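Long-range contacts in malate dehydrogenase (Porphyromonas gingivalis, PDB 3FI9), which probably catalyses the NAD-dependent interconversion of malate and oxaloacetate: residues E9-G15 and A77-S83; M30-T34 and I245-R249. One frame throughout, in Å; residues are numbered along the deposited sequence.

Contact 1. Residues E9-G15 and A77-S83; sequences EKLTIVG and AKYIVSS
Strands 10-14 and 77-82 run parallel, their axes 4.7 Å apart at closest approach and 15° between directions; the register sets Leu-11 beside Tyr-79 and Val-14 beside Ser-82, with Thr-12 and Val-14 bonding to the residues that flank their partners. Thr-12 sits centrally in this ladder: Thr-12 N donates to Tyr-79 O at 2.9 Å, and Thr-12 O accepts from Val-81 N at 3.0 Å. At its start Lys-10 O takes two donors, Lys-78 N and Tyr-79 N. On one face Leu-11 CD1 lies 3.9 Å from Tyr-79 CB, the two side chains crossing nearly at right angles, while Ile-13 and Val-81 lie side by side, pointing the same way; helix 19-30 covers this face through Met-24 and Ala-28. On the other, Val-14 CG1, anti to the backbone N (chi1 173°), meets Ser-82 OG at 3.5 Å. That hydroxyl is bonded to Gly-84 N, and Thr-12 OG1 to Ala-73 O, so both polar atoms on this buried face have partners. Near the strand starts the aliphatic CG of Lys-78 packs 3.8 Å from Glu-9 CD, whose carboxylate forms its salt bridge with Lys-120. The last rung is Ser-83 N to Val-14 O, and a water joins Gly-15 O to Ser-83 OG. Gly-15 has a positive phi of 92°, readily adopted by glycine. Strands 10-14 and 77-82, adjacent and central in the parallel order 65-67, 37-40, 10-14, 77-82, 121-124, 147-150, are characteristic of a Rossmann fold, and Gly-15 opens the glycine-rich loop predicted to bind NAD(+).

Contact 2. Residues M30-T34 and I245-R249; sequences MMRLT and IEMIR
Met-31 lays its thioether over one face of the Arg-249 guanidinium, with SD 3.6 Å above the plane and displaced toward the rim. Just after helix 19-30, Arg-32, at a positive phi of 49°, closes the last turn in a Schellman motif; the chain then turns toward strand 37-40 of the Rossmann domain. Against it packs helix 238-251 of the alpha/beta C-terminal domain. The Met-31 chain is extended beyond CG (chi2 -177°), which carries the sulfur to Arg-249 and on to Ile-245, while Met-31 CE reaches Glu-246 CG at 4.0 Å. The Met-31 and Arg-249 side chains cross at about a right angle.

Leu-33 divides its methyls between different partners. Leu-33 CD1 packs 3.6 Å from Ile-245 CG2 and also meets Ile-248 CG2, whereas Leu-33 CD2 rests against the aliphatic part of Arg-249, 3.6 Å from Arg-249 CB. Ala-28 and Leu-11 touch Leu-33 too, tying this apolar patch to helix 19-30 and strand 10-14. Arg-249 therefore has two roles: its methylenes join the hydrophobic side, and a bend at chi3 (71°) turns the guanidinium so that one face lies against Met-31 SD. At the edge of that group, in its plane, a water accepts from Arg-249 NH1 at 3.0 Å and donates to Met-31 O at 2.7 Å.

Contact 1 is the more buried of the two, with nine of its fourteen touching residues buried, against three of six in contact 2; its segments bury 632 Å² against 274 Å². Direct backbone hydrogen bonds dominate contact 1 within one sheet, whereas contact 2 joins a loop to a helix through side chains and one bridging water. Their centres lie about 11 Å apart and they meet directly. Thr-34 OG1 probably hydrogen-bonds Glu-9 O at 2.7 Å, and Ile-248 CB packs 3.8 Å from Val-81 CG2. Helix 19-30 links them as well: Met-24 touches Ile-13 and Val-81 of contact 1 and Ile-245 of contact 2.

Contact 1. Residues E9-G15 and A77-S83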
ATOM      1  N   GLU A   9     -21.285   1.746  -5.654  1.00 19.49           N
ATOM      2  CA  GLU A   9     -21.592   2.699  -4.582  1.00 19.74           C
ATOM      3  C   GLU A   9     -20.336   3.411  -4.047  1.00 19.66           C
ATOM      4  O   GLU A   9     -19.249   2.870  -4.118  1.00 19.63           O
ATOM      5  CB  GLU A   9     -22.430   2.015  -3.486  1.00 20.45           C
ATOM      6  CG  GLU A   9     -23.728   1.487  -4.143  1.00 24.43           C
ATOM      7  CD  GLU A   9     -24.842   1.129  -3.203  1.00 31.44           C
ATOM      8  OE1 GLU A   9     -25.956   1.698  -3.359  1.00 36.14           O
ATOM      9  OE2 GLU A   9     -24.638   0.256  -2.349  1.00 33.31           O
ATOM     10  N   LYS A  10     -20.510   4.618  -3.520  1.00 18.02           N
ATOM     11  CA  LYS A  10     -19.388   5.474  -3.106  1.00 17.64           C
ATOM     12  C   LYS A  10     -18.820   5.014  -1.762  1.00 18.57           C
ATOM     13  O   LYS A  10     -19.571   4.719  -0.804  1.00 18.44           O
ATOM     14  CB  LYS A  10     -19.826   6.937  -3.103  1.00 16.52           C
ATOM     15  CG  LYS A  10     -18.898   7.937  -2.422  1.00 19.46           C
ATOM     16  CD  LYS A  10     -19.318   9.377  -2.788  1.00 19.86           C
ATOM     17  CE  LYS A  10     -18.543  10.396  -1.974  1.00 23.63           C
ATOM     18  NZ  LYS A  10     -18.968  11.782  -2.247  1.00 22.12           N
ATOM     19  N   LEU A  11     -17.494   4.881  -1.759  1.00 17.58           N
ATOM     20  CA  LEU A  11     -16.708   4.652  -0.574  1.00 17.95           C
ATOM     21  C   LEU A  11     -15.920   5.925  -0.263  1.00 17.27           C
ATOM     22  O   LEU A  11     -15.128   6.456  -1.087  1.00 17.01           O
ATOM     23  CB  LEU A  11     -15.762   3.434  -0.764  1.00 17.36           C
ATOM     24  CG  LEU A  11     -14.571   3.287   0.223  1.00 18.88           C
ATOM     25  CD1 LEU A  11     -15.049   3.225   1.695  1.00 16.60           C
ATOM     26  CD2 LEU A  11     -13.706   2.013  -0.105  1.00 13.86           C
ATOM     27  N   THR A  12     -16.145   6.430   0.938  1.00 16.75           N
ATOM     28  CA  THR A  12     -15.390   7.571   1.410  1.00 15.66           C
ATOM     29  C   THR A  12     -14.406   7.259   2.539  1.00 16.18           C
ATOM     30  O   THR A  12     -14.772   6.747   3.614  1.00 16.30           O
ATOM     31  CB  THR A  12     -16.338   8.658   1.870  1.00 16.73           C
ATOM     32  OG1 THR A  12     -17.096   9.104   0.740  1.00 16.59           O
ATOM     33  CG2 THR A  12     -15.565   9.838   2.476  1.00 15.97           C
ATOM     34  N   ILE A  13     -13.164   7.646   2.317  1.00 16.07           N
ATOM     35  CA  ILE A  13     -12.119   7.503   3.340  1.00 16.56           C
ATOM     36  C   ILE A  13     -11.991   8.800   4.055  1.00 16.58           C
ATOM     37  O   ILE A  13     -11.696   9.804   3.426  1.00 17.11           O
ATOM     38  CB  ILE A  13     -10.756   7.187   2.703  1.00 15.74           C
ATOM     39  CG1 ILE A  13     -10.817   5.886   1.914  1.00 18.31           C
ATOM     40  CG2 ILE A  13      -9.626   7.104   3.798  1.00 17.31           C
ATOM     41  CD1 ILE A  13     -11.479   4.754   2.589  1.00 20.19           C
ATOM     42  N   VAL A  14     -12.216   8.809   5.371  1.00 16.28           N
ATOM     43  CA  VAL A  14     -11.981  10.014   6.140  1.00 16.75           C
ATOM     44  C   VAL A  14     -10.587   9.956   6.769  1.00 16.48           C
ATOM     45  O   VAL A  14     -10.209   8.936   7.303  1.00 16.04           O
ATOM     46  CB  VAL A  14     -13.084  10.199   7.235  1.00 17.25           C
ATOM     47  CG1 VAL A  14     -12.745  11.353   8.147  1.00 16.82           C
ATOM     48  CG2 VAL A  14     -14.400  10.453   6.587  1.00 17.95           C
ATOM     49  N   GLY A  15      -9.815  11.032   6.673  1.00 14.64           N
ATOM     50  CA  GLY A  15      -8.468  11.015   7.207  1.00 17.17           C
ATOM     51  C   GLY A  15      -7.483  10.585   6.143  1.00 16.50           C
ATOM     52  O   GLY A  15      -6.429  10.060   6.459  1.00 17.04           O
ATOM     53  N   ALA A  77     -22.409   8.841  -0.061  1.00 23.74           N
ATOM     54  CA  ALA A  77     -21.534   7.828   0.583  1.00 22.47           C
ATOM     55  C   ALA A  77     -22.389   6.663   1.044  1.00 21.66           C
ATOM     56  O   ALA A  77     -23.380   6.879   1.732  1.00 22.28           O
ATOM     57  CB  ALA A  77     -20.787   8.448   1.790  1.00 22.12           C
ATOM     58  N   LYS A  78     -22.028   5.438   0.680  1.00 19.90           N
ATOM     59  CA  LYS A  78     -22.652   4.265   1.262  1.00 19.37           C
ATOM     60  C   LYS A  78     -21.740   3.465   2.197  1.00 18.25           C
ATOM     61  O   LYS A  78     -22.218   2.629   2.957  1.00 17.81           O
ATOM     62  CB  LYS A  78     -23.109   3.309   0.181  1.00 18.83           C
ATOM     63  CG  LYS A  78     -24.310   3.864  -0.671  1.00 21.05           C
ATOM     64  CD  LYS A  78     -25.452   4.383   0.205  1.00 23.45           C
ATOM     65  CE  LYS A  78     -26.741   4.501  -0.626  1.00 28.31           C
ATOM     66  NZ  LYS A  78     -26.702   5.765  -1.352  1.00 27.22           N
ATOM     67  N   TYR A  79     -20.444   3.667   2.060  1.00 17.91           N
ATOM     68  CA  TYR A  79     -19.437   3.048   2.962  1.00 17.06           C
ATOM     69  C   TYR A  79     -18.485   4.117   3.372  1.00 17.86           C
ATOM     70  O   TYR A  79     -18.126   4.986   2.577  1.00 18.33           O
ATOM     71  CB  TYR A  79     -18.687   1.907   2.265  1.00 16.43           C
ATOM     72  CG  TYR A  79     -19.660   0.888   1.770  1.00 17.90           C
ATOM     73  CD1 TYR A  79     -20.071  -0.154   2.577  1.00 21.01           C
ATOM     74  CD2 TYR A  79     -20.268   1.028   0.501  1.00 19.63           C
ATOM     75  CE1 TYR A  79     -21.026  -1.108   2.113  1.00 21.96           C
ATOM     76  CE2 TYR A  79     -21.200   0.123   0.063  1.00 21.70           C
ATOM     77  CZ  TYR A  79     -21.561  -0.951   0.858  1.00 24.38           C
ATOM     78  OH  TYR A  79     -22.501  -1.850   0.413  1.00 26.25           O
ATOM     79  N   ILE A  80     -18.079   4.075   4.645  1.00 17.51           N
ATOM     80  CA  ILE A  80     -17.174   5.057   5.165  1.00 16.99           C
ATOM     81  C   ILE A  80     -16.154   4.360   6.030  1.00 17.28           C
ATOM     82  O   ILE A  80     -16.515   3.523   6.864  1.00 17.45           O
ATOM     83  CB  ILE A  80     -17.895   6.074   6.098  1.00 18.08           C
ATOM     84  CG1 ILE A  80     -18.942   6.885   5.309  1.00 17.59           C
ATOM     85  CG2 ILE A  80     -16.849   7.020   6.724  1.00 16.57           C
ATOM     86  CD1 ILE A  80     -19.832   7.766   6.211  1.00 21.25           C
ATOM     87  N   VAL A  81     -14.892   4.722   5.862  1.00 16.43           N
ATOM     88  CA  VAL A  81     -13.853   4.250   6.771  1.00 15.94           C
ATOM     89  C   VAL A  81     -13.125   5.461   7.280  1.00 17.20           C
ATOM     90  O   VAL A  81     -12.574   6.199   6.494  1.00 16.70           O
ATOM     91  CB  VAL A  81     -12.833   3.343   6.039  1.00 16.28           C
ATOM     92  CG1 VAL A  81     -11.617   2.978   6.972  1.00 15.62           C
ATOM     93  CG2 VAL A  81     -13.547   2.110   5.512  1.00 15.16           C
ATOM     94  N   SER A  82     -13.079   5.651   8.597  1.00 18.17           N
ATOM     95  CA  SER A  82     -12.346   6.817   9.151  1.00 17.37           C
ATOM     96  C   SER A  82     -11.139   6.547  10.004  1.00 18.59           C
ATOM     97  O   SER A  82     -11.246   5.840  11.020  1.00 17.68           O
ATOM     98  CB  SER A  82     -13.264   7.726   9.981  1.00 18.21           C
ATOM     99  OG  SER A  82     -12.501   8.808  10.526  1.00 18.38           O
ATOM    100  N   SER A  83     -10.003   7.136   9.616  1.00 17.99           N
ATOM    101  CA  SER A  83      -8.874   7.228  10.520  1.00 21.77           C
ATOM    102  C   SER A  83      -8.706   8.664  10.918  1.00 22.73           C
ATOM    103  O   SER A  83      -7.599   9.097  11.161  1.00 24.09           O
ATOM    104  CB  SER A  83      -7.559   6.759   9.891  1.00 20.64           C
ATOM    105  OG  SER A  83      -7.402   7.370   8.616  1.00 27.64           O
TER
HETATM  106  O   HOH W   1      -4.829   8.781   8.090  1.00 18.81           O

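Contact 2. Residues M30-T34 and I245-R249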
ATOM      1  N   MET A  30      -6.667  -0.936  -5.230  1.00 14.76           N
ATOM      2  CA  MET A  30      -6.178  -2.233  -5.692  1.00 14.30           C
ATOM      3  C   MET A  30      -7.234  -3.314  -5.611  1.00 15.11           C
ATOM      4  O   MET A  30      -7.306  -4.212  -6.470  1.00 14.87           O
ATOM      5  CB  MET A  30      -4.956  -2.701  -4.856  1.00 13.71           C
ATOM      6  CG  MET A  30      -3.680  -1.904  -5.117  1.00 12.30           C
ATOM      7  SD  MET A  30      -2.231  -2.274  -4.044  1.00  7.81           S
ATOM      8  CE  MET A  30      -1.993  -4.020  -4.626  1.00 10.50           C
ATOM      9  N   MET A  31      -8.017  -3.280  -4.525  1.00 14.78           N
ATOM     10  CA  MET A  31      -9.029  -4.314  -4.293  1.00 14.01           C
ATOM     11  C   MET A  31     -10.249  -4.145  -5.234  1.00 14.52           C
ATOM     12  O   MET A  31     -11.152  -4.949  -5.206  1.00 14.36           O
ATOM     13  CB  MET A  31      -9.511  -4.295  -2.833  1.00 13.48           C
ATOM     14  CG  MET A  31      -8.526  -4.942  -1.822  1.00 15.19           C
ATOM     15  SD  MET A  31      -9.267  -4.937  -0.112  1.00  8.16           S
ATOM     16  CE  MET A  31      -7.864  -5.645   0.773  1.00 16.30           C
ATOM     17  N   ARG A  32     -10.269  -3.052  -5.990  1.00 14.18           N
ATOM     18  CA  ARG A  32     -11.375  -2.724  -6.882  1.00 14.08           C
ATOM     19  C   ARG A  32     -12.711  -2.832  -6.172  1.00 14.60           C
ATOM     20  O   ARG A  32     -13.627  -3.514  -6.643  1.00 14.60           O
ATOM     21  CB  ARG A  32     -11.316  -3.587  -8.175  1.00 15.22           C
ATOM     22  CG  ARG A  32     -10.046  -3.233  -8.985  1.00 16.62           C
ATOM     23  CD  ARG A  32      -9.831  -4.192 -10.202  1.00 18.72           C
ATOM     24  NE  ARG A  32     -10.801  -3.940 -11.275  1.00 21.09           N
ATOM     25  CZ  ARG A  32     -10.751  -2.901 -12.098  1.00 23.70           C
ATOM     26  NH1 ARG A  32      -9.797  -1.999 -11.956  1.00 24.05           N
ATOM     27  NH2 ARG A  32     -11.642  -2.768 -13.076  1.00 23.33           N
ATOM     28  N   LEU A  33     -12.819  -2.135  -5.034  1.00 14.97           N
ATOM     29  CA  LEU A  33     -14.059  -2.180  -4.258  1.00 14.60           C
ATOM     30  C   LEU A  33     -15.130  -1.385  -4.998  1.00 13.98           C
ATOM     31  O   LEU A  33     -16.245  -1.887  -5.201  1.00 15.28           O
ATOM     32  CB  LEU A  33     -13.855  -1.622  -2.853  1.00 11.90           C
ATOM     33  CG  LEU A  33     -12.729  -2.332  -2.078  1.00 13.80           C
ATOM     34  CD1 LEU A  33     -12.557  -1.713  -0.640  1.00 13.81           C
ATOM     35  CD2 LEU A  33     -13.020  -3.836  -2.018  1.00 10.66           C
ATOM     36  N   THR A  34     -14.781  -0.166  -5.389  1.00 15.84           N
ATOM     37  CA  THR A  34     -15.682   0.710  -6.179  1.00 15.97           C
ATOM     38  C   THR A  34     -14.833   1.692  -6.993  1.00 17.34           C
ATOM     39  O   THR A  34     -13.808   2.214  -6.503  1.00 16.11           O
ATOM     40  CB  THR A  34     -16.612   1.527  -5.239  1.00 16.10           C
ATOM     41  OG1 THR A  34     -17.355   2.516  -5.966  1.00 18.24           O
ATOM     42  CG2 THR A  34     -15.814   2.234  -4.197  1.00 16.19           C
ATOM     43  N   ILE A 245      -9.392  -2.012   5.510  1.00 15.29           N
ATOM     44  CA  ILE A 245      -9.984  -2.089   4.164  1.00 15.89           C
ATOM     45  C   ILE A 245     -10.496  -3.499   3.846  1.00 15.26           C
ATOM     46  O   ILE A 245     -11.502  -3.650   3.113  1.00 14.47           O
ATOM     47  CB  ILE A 245      -9.084  -1.534   3.055  1.00 15.04           C
ATOM     48  CG1 ILE A 245      -8.606  -0.107   3.459  1.00 16.15           C
ATOM     49  CG2 ILE A 245      -9.864  -1.540   1.683  1.00 15.15           C
ATOM     50  CD1 ILE A 245      -9.723   0.968   3.767  1.00 19.11           C
ATOM     51  N   GLU A 246      -9.840  -4.533   4.379  1.00 14.33           N
ATOM     52  CA  GLU A 246     -10.428  -5.870   4.241  1.00 14.31           C
ATOM     53  C   GLU A 246     -11.769  -5.873   4.908  1.00 13.86           C
ATOM     54  O   GLU A 246     -12.693  -6.544   4.411  1.00 13.56           O
ATOM     55  CB  GLU A 246      -9.622  -6.971   4.948  1.00 13.30           C
ATOM     56  CG  GLU A 246      -8.338  -7.373   4.346  1.00 19.82           C
ATOM     57  CD  GLU A 246      -7.675  -8.511   5.152  1.00 24.46           C
ATOM     58  OE1 GLU A 246      -7.533  -9.597   4.599  1.00 29.80           O
ATOM     59  OE2 GLU A 246      -7.303  -8.329   6.323  1.00 23.78           O
ATOM     60  N   MET A 247     -11.894  -5.185   6.063  1.00 13.00           N
ATOM     61  CA  MET A 247     -13.233  -5.123   6.729  1.00 13.62           C
ATOM     62  C   MET A 247     -14.306  -4.483   5.829  1.00 14.32           C
ATOM     63  O   MET A 247     -15.428  -5.048   5.715  1.00 14.73           O
ATOM     64  CB  MET A 247     -13.194  -4.376   8.086  1.00 13.42           C
ATOM     65  CG  MET A 247     -12.142  -4.945   9.077  1.00 13.59           C
ATOM     66  SD  MET A 247     -12.024  -3.944  10.572  1.00  6.06           S
ATOM     67  CE  MET A 247     -13.667  -3.983  11.204  1.00  9.48           C
ATOM     68  N   ILE A 248     -14.024  -3.308   5.255  1.00 14.13           N
ATOM     69  CA  ILE A 248     -15.048  -2.643   4.422  1.00 15.96           C
ATOM     70  C   ILE A 248     -15.340  -3.480   3.137  1.00 16.65           C
ATOM     71  O   ILE A 248     -16.476  -3.568   2.651  1.00 17.63           O
ATOM     72  CB  ILE A 248     -14.687  -1.167   4.084  1.00 16.47           C
ATOM     73  CG1 ILE A 248     -15.978  -0.371   3.837  1.00 16.21           C
ATOM     74  CG2 ILE A 248     -13.672  -1.052   2.880  1.00 13.65           C
ATOM     75  CD1 ILE A 248     -16.843  -0.190   5.097  1.00 17.58           C
ATOM     76  N   ARG A 249     -14.326  -4.135   2.604  1.00 17.57           N
ATOM     77  CA  ARG A 249     -14.601  -5.085   1.522  1.00 18.37           C
ATOM     78  C   ARG A 249     -15.664  -6.144   1.896  1.00 19.24           C
ATOM     79  O   ARG A 249     -16.559  -6.435   1.102  1.00 19.59           O
ATOM     80  CB  ARG A 249     -13.344  -5.764   1.022  1.00 17.65           C
ATOM     81  CG  ARG A 249     -13.670  -6.875   0.008  1.00 19.54           C
ATOM     82  CD  ARG A 249     -12.413  -7.331  -0.674  1.00 19.04           C
ATOM     83  NE  ARG A 249     -11.549  -8.084   0.226  1.00 21.41           N
ATOM     84  CZ  ARG A 249     -10.353  -8.560  -0.143  1.00 26.12           C
ATOM     85  NH1 ARG A 249      -9.923  -8.391  -1.393  1.00 23.50           N
ATOM     86  NH2 ARG A 249      -9.607  -9.243   0.711  1.00 22.29           N
TER
HETATM   87  O   HOH W   2     -11.227  -7.208  -3.817  1.00 21.48           O